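Local coordinates for protein flavodoxin (Fusobacterium nucleatum, PDB 6OHK) that binds flavin mononucleotide and, as a flavodoxin, probably serves as a low-potential electron donor to a number of redox enzymes, at residues T132-I135 with F140-L143; E148-P151 with K156-G159. The protein carries 1 engineered substitution. One frame throughout, in Å; residues are numbered along the deposited sequence.

Contact 1: residues T132-I135 with F140-L143; sequences TSII and FIGL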
ATOM      1  N   THR A 132     -17.442  -1.407  -3.275  1.00 12.26           N
ATOM      2  CA  THR A 132     -15.988  -1.323  -3.263  1.00 11.45           C
ATOM      3  C   THR A 132     -15.451  -1.666  -4.638  1.00 11.85           C
ATOM      4  O   THR A 132     -16.039  -2.461  -5.379  1.00 13.49           O
ATOM      5  CB  THR A 132     -15.361  -2.224  -2.211  1.00 12.20           C
ATOM      6  OG1 THR A 132     -13.950  -2.015  -2.187  1.00 11.64           O
ATOM      7  CG2 THR A 132     -15.647  -3.653  -2.455  1.00 14.51           C
ATOM      8  N   SER A 133     -14.306  -1.069  -4.952  1.00 11.13           N
ATOM      9  CA  SER A 133     -13.508  -1.439  -6.107  1.00 12.27           C
ATOM     10  C   SER A 133     -12.182  -2.064  -5.712  1.00 10.70           C
ATOM     11  O   SER A 133     -11.343  -2.292  -6.590  1.00 13.06           O
ATOM     12  CB  SER A 133     -13.236  -0.213  -6.960  1.00 15.08           C
ATOM     13  OG  SER A 133     -14.454   0.331  -7.452  1.00 18.78           O
ATOM     14  N   ILE A 134     -11.972  -2.383  -4.439  1.00  9.28           N
ATOM     15  CA  ILE A 134     -10.685  -2.913  -3.993  1.00  9.47           C
ATOM     16  C   ILE A 134     -10.787  -4.309  -3.407  1.00  9.41           C
ATOM     17  O   ILE A 134      -9.972  -4.704  -2.574  1.00  9.71           O
ATOM     18  CB  ILE A 134      -9.956  -1.957  -3.028  1.00  9.39           C
ATOM     19  CG1 ILE A 134     -10.775  -1.651  -1.774  1.00  9.99           C
ATOM     20  CG2 ILE A 134      -9.547  -0.688  -3.770  1.00 10.45           C
ATOM     21  CD1 ILE A 134      -9.914  -1.309  -0.608  1.00 11.44           C
ATOM     22  N   ILE A 135     -11.768  -5.095  -3.867  1.00 10.35           N
ATOM     23  CA  ILE A 135     -11.859  -6.509  -3.529  1.00 11.00           C
ATOM     24  C   ILE A 135     -11.467  -7.390  -4.713  1.00 11.22           C
ATOM     25  O   ILE A 135     -11.882  -7.163  -5.858  1.00 12.88           O
ATOM     26  CB  ILE A 135     -13.263  -6.849  -3.007  1.00 11.18           C
ATOM     27  CG1 ILE A 135     -13.434  -6.305  -1.589  1.00 12.33           C
ATOM     28  CG2 ILE A 135     -13.521  -8.375  -3.034  1.00 13.29           C
ATOM     29  CD1 ILE A 135     -14.821  -6.605  -0.973  1.00 14.46           C
ATOM     30  N   PHE A 140      -9.968  -7.610   0.592  1.00  9.90           N
ATOM     31  CA  PHE A 140      -9.322  -6.381   0.156  1.00  9.11           C
ATOM     32  C   PHE A 140      -7.933  -6.690  -0.401  1.00  9.23           C
ATOM     33  O   PHE A 140      -7.214  -7.534   0.136  1.00  9.85           O
ATOM     34  CB  PHE A 140      -9.182  -5.426   1.335  1.00 10.03           C
ATOM     35  CG  PHE A 140     -10.448  -4.741   1.761  1.00 10.06           C
ATOM     36  CD1 PHE A 140     -11.384  -4.253   0.848  1.00 11.41           C
ATOM     37  CD2 PHE A 140     -10.666  -4.519   3.122  1.00 13.15           C
ATOM     38  CE1 PHE A 140     -12.532  -3.584   1.285  1.00 12.13           C
ATOM     39  CE2 PHE A 140     -11.810  -3.844   3.551  1.00 14.49           C
ATOM     40  CZ  PHE A 140     -12.720  -3.381   2.634  1.00 13.25           C
ATOM     41  N   ILE A 141      -7.566  -5.967  -1.467  1.00  9.21           N
ATOM     42  CA  ILE A 141      -6.322  -6.201  -2.184  1.00  9.19           C
ATOM     43  C   ILE A 141      -5.088  -5.646  -1.469  1.00  9.55           C
ATOM     44  O   ILE A 141      -3.978  -5.727  -2.024  1.00 10.59           O
ATOM     45  CB  ILE A 141      -6.407  -5.672  -3.621  1.00  9.72           C
ATOM     46  CG1 ILE A 141      -6.640  -4.147  -3.662  1.00  9.83           C
ATOM     47  CG2 ILE A 141      -7.480  -6.450  -4.387  1.00 11.29           C
ATOM     48  CD1 ILE A 141      -6.877  -3.571  -4.996  1.00 11.94           C
ATOM     49  N   GLY A 142      -5.241  -5.136  -0.259  1.00  9.60           N
ATOM     50  CA  GLY A 142      -4.122  -4.670   0.535  1.00  9.80           C
ATOM     51  C   GLY A 142      -4.596  -4.372   1.930  1.00  9.48           C
ATOM     52  O   GLY A 142      -5.722  -4.714   2.318  1.00 10.65           O
ATOM     53  N   LEU A 143      -3.755  -3.680   2.669  1.00  8.73           N
ATOM     54  CA  LEU A 143      -4.092  -3.244   4.007  1.00  9.17           C
ATOM     55  C   LEU A 143      -4.900  -1.964   3.937  1.00  9.07           C
ATOM     56  O   LEU A 143      -4.460  -0.991   3.309  1.00 10.77           O
ATOM     57  CB  LEU A 143      -2.806  -3.002   4.778  1.00  9.29           C
ATOM     58  CG  LEU A 143      -2.943  -2.617   6.228  1.00  9.71           C
ATOM     59  CD1 LEU A 143      -3.652  -3.713   7.017  1.00 11.95           C
ATOM     60  CD2 LEU A 143      -1.619  -2.283   6.803  1.00 10.78           C
TER
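The carbonyl oxygen of Ile134 is met by two neighbouring groups of the other segment: the backbone N of Ile141 donates a hydrogen bond to Ile134 O at 2.9 Å, and Phe140 CA makes a CA-H...O contact with the same oxygen at 3.3 Å. The Ile141 N-H comes in nearly end-on, with a C=O...N angle of 160°. The two segments belong to a tight beta hairpin in which short strand 135-136 pairs antiparallel with the start of strand 139-145, a strand of the flavodoxin sheet. Ile135 and Phe140 form a non-hydrogen-bonded pair there, their CA atoms 4.5 Å apart and their side chains diverging.

The ring of Phe140 still reaches the incoming loop, chiefly through its CD1 side. Ile134 and Ile135 both lean on that corner, Ile134 through CD1 at 3.6 Å from Phe140 CD1 and Ile135 through CG1, each at an oblique approach. Ile134 CG1 lies between its own backbone N and carbonyl carbon (chi1 59°), and this carries the branch to the ring. Ile141 instead meets Ile134 at about a right angle, with its CD1 4.0 Å from Ile134 CB, while its CG1 and CG2 both lie 3.5 Å from Ile134 O, on one side of it. Beyond the two segments, Ile104 of helix 103-113 packs on both Ile134 and Ile141, and Tyr127 meets the Phe140 ring edge-to-face. Cys101, an FMN-binding residue, touches Ile134.

The loop arrives through an ST turn: Thr132 OG1 accepts from Ile134 N at 3.0 Å with a nearly straight N-H...O, and the same OG1 lies at the edge of the Phe140 ring, near CE1.

Contact 2: residues E148-P151 with K156-G159; sequences ENQP and KRIG. With FMN (flavin mononucleotide), chain B.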
ATOM      1  N   GLU A 148      -9.326   7.999  10.804  1.00 11.87           N
ATOM      2  CA  GLU A 148     -10.372   8.887  11.289  1.00 11.82           C
ATOM      3  C   GLU A 148     -11.328   8.146  12.208  1.00 13.33           C
ATOM      4  O   GLU A 148     -11.771   8.702  13.228  1.00 16.44           O
ATOM      5  CB  GLU A 148     -11.105   9.504  10.104  1.00 13.70           C
ATOM      6  CG  GLU A 148     -10.179  10.431   9.259  1.00 18.06           C
ATOM      7  CD  GLU A 148     -10.939  11.164   8.183  1.00 16.09           C
ATOM      8  OE1 GLU A 148     -11.892  11.884   8.536  1.00 19.18           O
ATOM      9  OE2 GLU A 148     -10.619  11.004   6.992  1.00 18.71           O
ATOM     10  N   ASN A 149     -11.697   6.929  11.858  1.00 10.96           N
ATOM     11  CA  ASN A 149     -12.725   6.194  12.574  1.00 11.97           C
ATOM     12  C   ASN A 149     -12.201   5.004  13.335  1.00 12.31           C
ATOM     13  O   ASN A 149     -12.835   4.580  14.313  1.00 12.75           O
ATOM     14  CB  ASN A 149     -13.799   5.689  11.606  1.00 11.63           C
ATOM     15  CG  ASN A 149     -14.395   6.801  10.825  1.00 12.54           C
ATOM     16  OD1 ASN A 149     -15.016   7.718  11.412  1.00 13.79           O
ATOM     17  ND2 ASN A 149     -14.241   6.764   9.507  1.00 12.15           N
ATOM     18  N   GLN A 150     -11.080   4.414  12.908  1.00 10.63           N
ATOM     19  CA  GLN A 150     -10.566   3.203  13.550  1.00 10.74           C
ATOM     20  C   GLN A 150      -9.081   3.330  13.878  1.00 11.71           C
ATOM     21  O   GLN A 150      -8.310   2.396  13.657  1.00 11.77           O
ATOM     22  CB  GLN A 150     -10.826   1.984  12.678  1.00 11.65           C
ATOM     23  CG  GLN A 150     -12.310   1.743  12.444  1.00 12.95           C
ATOM     24  CD  GLN A 150     -12.600   0.592  11.510  1.00 13.20           C
ATOM     25  OE1 GLN A 150     -11.808   0.265  10.623  1.00 12.34           O
ATOM     26  NE2 GLN A 150     -13.797   0.013  11.653  1.00 16.56           N
ATOM     27  N   PRO A 151      -8.649   4.444  14.456  1.00 11.68           N
ATOM     28  CA  PRO A 151      -7.202   4.585  14.706  1.00 13.58           C
ATOM     29  C   PRO A 151      -6.672   3.555  15.673  1.00 13.52           C
ATOM     30  O   PRO A 151      -5.492   3.171  15.581  1.00 14.37           O
ATOM     31  CB  PRO A 151      -7.079   6.010  15.258  1.00 15.16           C
ATOM     32  CG  PRO A 151      -8.421   6.284  15.841  1.00 14.94           C
ATOM     33  CD  PRO A 151      -9.416   5.615  14.931  1.00 13.72           C
ATOM     34  N   LYS A 156      -2.252  -2.998  15.334  1.00 14.90           N
ATOM     35  CA  LYS A 156      -2.375  -4.435  15.118  1.00 15.67           C
ATOM     36  C   LYS A 156      -2.583  -4.755  13.647  1.00 13.28           C
ATOM     37  O   LYS A 156      -2.050  -5.753  13.126  1.00 13.63           O
ATOM     38  CB  LYS A 156      -3.510  -5.017  15.959  1.00 19.53           C
ATOM     39  CG  LYS A 156      -3.784  -6.489  15.692  1.00 24.46           C
ATOM     40  CD  LYS A 156      -4.847  -7.034  16.629  1.00 33.43           C
ATOM     41  CE  LYS A 156      -4.533  -8.459  17.050  1.00 43.79           C
ATOM     42  NZ  LYS A 156      -4.429  -9.385  15.891  1.00 33.47           N
ATOM     43  N   ARG A 157      -3.352  -3.917  12.946  1.00 11.99           N
ATOM     44  CA  ARG A 157      -3.543  -4.164  11.520  1.00 11.69           C
ATOM     45  C   ARG A 157      -2.215  -4.150  10.790  1.00 10.43           C
ATOM     46  O   ARG A 157      -1.926  -5.056   9.990  1.00 10.47           O
ATOM     47  CB  ARG A 157      -4.499  -3.152  10.908  1.00 11.54           C
ATOM     48  CG  ARG A 157      -5.958  -3.423  11.213  1.00 11.24           C
ATOM     49  CD  ARG A 157      -6.872  -2.334  10.724  1.00 11.09           C
ATOM     50  NE  ARG A 157      -8.265  -2.749  10.804  1.00 11.69           N
ATOM     51  CZ  ARG A 157      -9.295  -1.930  10.633  1.00 11.04           C
ATOM     52  NH1 ARG A 157      -9.117  -0.634  10.472  1.00 11.14           N
ATOM     53  NH2 ARG A 157     -10.515  -2.427  10.626  1.00 11.75           N
ATOM     54  N   ILE A 158      -1.386  -3.161  11.067  1.00 10.60           N
ATOM     55  CA  ILE A 158      -0.083  -3.077  10.414  1.00 10.62           C
ATOM     56  C   ILE A 158       0.816  -4.227  10.850  1.00 11.35           C
ATOM     57  O   ILE A 158       1.459  -4.868  10.017  1.00 10.96           O
ATOM     58  CB  ILE A 158       0.574  -1.714  10.681  1.00 10.52           C
ATOM     59  CG1 ILE A 158      -0.230  -0.581  10.045  1.00 11.70           C
ATOM     60  CG2 ILE A 158       2.019  -1.716  10.175  1.00 12.69           C
ATOM     61  CD1 ILE A 158       0.285   0.791  10.382  1.00 12.41           C
ATOM     62  N   GLY A 159       0.931  -4.467  12.159  1.00 12.67           N
ATOM     63  CA  GLY A 159       1.851  -5.505  12.623  1.00 13.18           C
ATOM     64  C   GLY A 159       1.508  -6.866  12.061  1.00 12.87           C
ATOM     65  O   GLY A 159       2.387  -7.612  11.628  1.00 13.53           O
TER
HETATM   66  N1  FMN B 201     -10.996   8.406   1.878  1.00  9.33           N
HETATM   67  C2  FMN B 201     -11.459   7.294   1.158  1.00 10.02           C
HETATM   68  O2  FMN B 201     -11.432   6.202   1.621  1.00 10.44           O
HETATM   69  N3  FMN B 201     -12.003   7.529  -0.153  1.00 10.07           N
HETATM   70  C4  FMN B 201     -12.107   8.752  -0.758  1.00 10.98           C
HETATM   71  O4  FMN B 201     -12.577   8.812  -1.876  1.00 11.46           O
HETATM   72  C4A FMN B 201     -11.650   9.863   0.001  1.00  9.96           C
HETATM   73  N5  FMN B 201     -11.741  11.137  -0.556  1.00 12.37           N
HETATM   74  C5A FMN B 201     -11.328  12.209   0.284  1.00 11.08           C
HETATM   75  C6  FMN B 201     -11.524  13.523  -0.180  1.00 12.84           C
HETATM   76  C7  FMN B 201     -11.121  14.593   0.594  1.00 13.43           C
HETATM   77  C7M FMN B 201     -11.318  15.967  -0.066  1.00 19.64           C
HETATM   78  C8  FMN B 201     -10.620  14.384   1.870  1.00 12.81           C
HETATM   79  C8M FMN B 201     -10.156  15.585   2.667  1.00 15.14           C
HETATM   80  C9  FMN B 201     -10.431  13.083   2.333  1.00 11.64           C
HETATM   81  C9A FMN B 201     -10.810  12.016   1.558  1.00  9.60           C
HETATM   82  N10 FMN B 201     -10.608  10.667   2.058  1.00  9.23           N
HETATM   83  C10 FMN B 201     -11.089   9.634   1.282  1.00  9.38           C
HETATM   84  C1' FMN B 201     -10.032  10.433   3.381  1.00  9.92           C
HETATM   85  C2' FMN B 201      -8.480  10.570   3.356  1.00  8.73           C
HETATM   86  O2' FMN B 201      -7.875   9.661   2.455  1.00  9.39           O
HETATM   87  C3' FMN B 201      -7.937  10.260   4.763  1.00  8.80           C
HETATM   88  O3' FMN B 201      -8.357  11.308   5.614  1.00 10.43           O
HETATM   89  C4' FMN B 201      -6.428  10.059   4.883  1.00  9.44           C
HETATM   90  O4' FMN B 201      -6.141   9.637   6.212  1.00 10.72           O
HETATM   91  C5' FMN B 201      -5.629  11.317   4.564  1.00  8.72           C
HETATM   92  O5' FMN B 201      -4.258  10.958   4.529  1.00  9.05           O
HETATM   93  P   FMN B 201      -3.123  12.095   4.466  1.00  8.55           P
HETATM   94  O1P FMN B 201      -1.838  11.299   4.469  1.00  8.39           O
HETATM   95  O2P FMN B 201      -3.281  12.932   3.242  1.00  9.13           O
HETATM   96  O3P FMN B 201      -3.275  12.949   5.730  1.00  9.31           O
HETATM   97  O   HOH W   1      -7.257   1.573  11.003  1.00 11.51           O
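Gln150 and Arg157 meet at about a right angle, the amide plane turned 58° from the guanidinium plane. Arg157 comes end-on with its two terminal nitrogens, and both bonds go to one atom: NH1 reaches Gln150 OE1 at 2.8 Å and NH2 reaches Gln150 OE1 at 3.0 Å. The oxygen sits at the guanidinium edge, close to its plane, whereas the two donors stand above the amide carbonyl plane, on the same face of it. Arg157 can span the gap because its chain is stretched from CG to NE (chi2 174°, chi3 169°), running out from helix 154-166 toward the loop that follows strand 139-145 in this flavodoxin fold. A water adds a second bridge, accepting from Arg157 NH1 at 2.9 Å and donating to Gln150 O.

Outside the pair, Gln93 NE2 also bonds to Gln150 OE1, and Gln150 NE2 donates to Gly126 O, so both ends of the amide are fixed and its flip is settled. Two residues before Gln150, Glu148 faces the cofactor: the ribityl hydroxyl O3' of FMN donates to Glu148 OE2 at 2.7 Å.

Gathering three N-H donors on one amide oxygen would be expected to polarise its C=O. The loop is thus held to the helix by bonds between a charged donor and a neutral amide acceptor, with no carboxylate in them, two residues from the one that binds FMN.

From the N terminus, contact 1 comes first: the loop 132-135 leads into strand 135-136, the chain turns back over four residues, and 140-143 closes the hairpin as strand 139-145 begins. Contact 2 opens only after that strand ends, where the loop 148-151 passes the FMN, and closes on helix 154-166 after four intervening residues. The two therefore stand in series, neither nested nor crossed, with centres about 16 Å apart. Strand 139-145 and the helix that follows it join them: Leu143 CD1 packs on Arg157 O at 3.7 Å. Contact 1 ties the loop before the hairpin to strand 139-145; contact 2 fixes the cofactor-side loop to the last helix.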